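Local coordinates for bacteriophage virulence determinant (PDB 6GGR), which is a zinc-binding virulence effector of the PipA family, probably a metalloprotease that cleaves NF-kappaB proteins of the host cell, at residues E47-G52 against K131-N136. Residues are numbered along the deposited sequence; the frame is centred on the assembly and turned at random.
Sequences EYLISG and KVIALN
L49 and I50 meet I133 through aliphatic groups alone, with no ring, amide or carboxylate between them, and the flat groups stand around this small junction. The side chain of I133 also rests on W107, while the ring of Y48 meets that of Y96, their planes inclined at about 55°. What remains at the centre is a compact example of how a single methyl can join two separate parts of a hydrophobic core. CD1 of I133 sits over the face formed by CG, CD1 and CD2 of L49, about equally far from all three: it lies 4.0 Å from L49 CD2, 4.1 Å from L49 CD1 and 4.1 Å from L49 CG. The two side chains cross at about a right angle, so the leucine offers the side of its isopropyl group to the one methyl instead of running alongside the isoleucine. Extension accounts for this reach: I133 CD1 is nearly trans to CA (chi2 163°), and L49 carries CG opposite its own backbone N (chi1 -176°). I50 adds a looser touch, its CD1 4.3 Å from I133 CD1, and also rests against its neighbour, with I50 CD1 3.8 Å from L49 CD2. All three residues are buried, yet only 91 Å² is buried between the two segments, both sides summed, because the backbones stay well apart, 8.5 Å between the CA atoms of I50 and I133. Strand 107-111 links them, its W107 bonding to the backbones of L49 and S51 and its L108 to that of K131. I50 packs on Y67 and L74 of helix 64-84, and helix 160-173 brings L172 to L49 and A171 to I133; this last helix carries H166 and H170, known zinc ligands of this protein, though no zinc is bound to this chain here, the side chain of H170 lying about 7 Å from that of I133.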
loop_
_atom_site.group_PDB
_atom_site.type_symbol
_atom_site.label_atom_id
_atom_site.label_comp_id
_atom_site.label_asym_id
_atom_site.label_seq_id
_atom_site.Cartn_x
_atom_site.Cartn_y
_atom_site.Cartn_z
ATOM N N GLU B 47 -25.667 -1.556 -0.505
ATOM C CA GLU B 47 -26.273 -1.198 0.775
ATOM C C GLU B 47 -25.921 -2.215 1.853
ATOM O O GLU B 47 -25.750 -1.857 3.025
ATOM C CB GLU B 47 -27.791 -1.084 0.625
ATOM C CG GLU B 47 -28.275 0.292 0.187
ATOM C CD GLU B 47 -29.748 0.311 -0.176
ATOM O OE1 GLU B 47 -30.513 -0.509 0.375
ATOM O OE2 GLU B 47 -30.141 1.144 -1.021
ATOM N N TYR B 48 -25.812 -3.490 1.478
ATOM C CA TYR B 48 -25.471 -4.519 2.455
ATOM C C TYR B 48 -24.035 -4.379 2.943
ATOM O O TYR B 48 -23.737 -4.724 4.091
ATOM C CB TYR B 48 -25.682 -5.912 1.855
ATOM C CG TYR B 48 -27.107 -6.226 1.427
ATOM C CD1 TYR B 48 -28.169 -5.406 1.793
ATOM C CD2 TYR B 48 -27.388 -7.351 0.661
ATOM C CE1 TYR B 48 -29.462 -5.693 1.404
ATOM C CE2 TYR B 48 -28.681 -7.646 0.268
ATOM C CZ TYR B 48 -29.713 -6.813 0.643
ATOM O OH TYR B 48 -31.004 -7.096 0.257
ATOM N N LEU B 49 -23.136 -3.879 2.097
ATOM C CA LEU B 49 -21.726 -3.778 2.459
ATOM C C LEU B 49 -21.372 -2.421 3.057
ATOM O O LEU B 49 -20.547 -2.353 3.974
ATOM C CB LEU B 49 -20.850 -4.044 1.231
ATOM C CG LEU B 49 -19.333 -4.078 1.448
ATOM C CD1 LEU B 49 -18.900 -5.384 2.093
ATOM C CD2 LEU B 49 -18.595 -3.855 0.138
ATOM N N ILE B 50 -21.982 -1.342 2.568
ATOM C CA ILE B 50 -21.579 0.022 2.903
ATOM C C ILE B 50 -22.696 0.702 3.682
ATOM O O ILE B 50 -23.859 0.682 3.261
ATOM C CB ILE B 50 -21.236 0.826 1.636
ATOM C CG1 ILE B 50 -20.194 0.084 0.790
ATOM C CG2 ILE B 50 -20.747 2.221 1.999
ATOM C CD1 ILE B 50 -18.927 -0.304 1.536
ATOM N N SER B 51 -22.337 1.323 4.807
ATOM C CA SER B 51 -23.280 2.126 5.578
ATOM C C SER B 51 -23.237 3.591 5.163
ATOM O O SER B 51 -24.279 4.195 4.891
ATOM C CB SER B 51 -22.986 2.011 7.075
ATOM O OG SER B 51 -21.753 2.628 7.401
ATOM N N GLY B 52 -22.043 4.175 5.127
ATOM C CA GLY B 52 -21.873 5.543 4.709
ATOM C C GLY B 52 -20.416 5.886 4.488
ATOM O O GLY B 52 -19.528 5.035 4.608
ATOM N N LYS B 131 -14.838 -0.022 11.122
ATOM C CA LYS B 131 -14.561 -0.814 9.930
ATOM C C LYS B 131 -14.606 0.095 8.708
ATOM O O LYS B 131 -15.595 0.805 8.499
ATOM C CB LYS B 131 -15.587 -1.949 9.786
ATOM C CG LYS B 131 -15.469 -3.060 10.834
ATOM C CD LYS B 131 -16.799 -3.801 11.060
ATOM C CE LYS B 131 -16.863 -5.145 10.340
ATOM N NZ LYS B 131 -18.104 -5.902 10.693
ATOM N N VAL B 132 -13.545 0.069 7.900
ATOM C CA VAL B 132 -13.427 0.943 6.739
ATOM C C VAL B 132 -12.992 0.138 5.525
ATOM O O VAL B 132 -12.173 -0.780 5.632
ATOM C CB VAL B 132 -12.430 2.089 6.991
ATOM C CG1 VAL B 132 -12.236 2.915 5.720
ATOM C CG2 VAL B 132 -12.906 2.967 8.142
ATOM N N ILE B 133 -13.531 0.506 4.364
ATOM C CA ILE B 133 -13.087 0.008 3.068
ATOM C C ILE B 133 -12.690 1.229 2.250
ATOM O O ILE B 133 -13.547 2.051 1.900
ATOM C CB ILE B 133 -14.180 -0.806 2.356
ATOM C CG1 ILE B 133 -14.370 -2.157 3.046
ATOM C CG2 ILE B 133 -13.836 -1.022 0.884
ATOM C CD1 ILE B 133 -15.673 -2.846 2.692
ATOM N N ALA B 134 -11.399 1.354 1.947
ATOM C CA ALA B 134 -10.876 2.505 1.222
ATOM C C ALA B 134 -10.739 2.155 -0.253
ATOM O O ALA B 134 -10.037 1.201 -0.608
ATOM C CB ALA B 134 -9.531 2.950 1.800
ATOM N N LEU B 135 -11.400 2.933 -1.109
ATOM C CA LEU B 135 -11.362 2.722 -2.548
ATOM C C LEU B 135 -11.203 4.063 -3.247
ATOM O O LEU B 135 -11.619 5.102 -2.728
ATOM C CB LEU B 135 -12.635 2.027 -3.049
ATOM C CG LEU B 135 -13.003 0.709 -2.364
ATOM C CD1 LEU B 135 -14.411 0.286 -2.749
ATOM C CD2 LEU B 135 -12.005 -0.387 -2.710
ATOM N N ASN B 136 -10.597 4.031 -4.434
ATOM C CA ASN B 136 -10.440 5.229 -5.246
ATOM C C ASN B 136 -10.464 4.833 -6.714
ATOM O O ASN B 136 -10.310 3.661 -7.065
ATOM C CB ASN B 136 -9.140 5.971 -4.923
ATOM C CG ASN B 136 -7.906 5.183 -5.325
ATOM O OD1 ASN B 136 -7.565 5.099 -6.505
ATOM N ND2 ASN B 136 -7.232 4.595 -4.341
#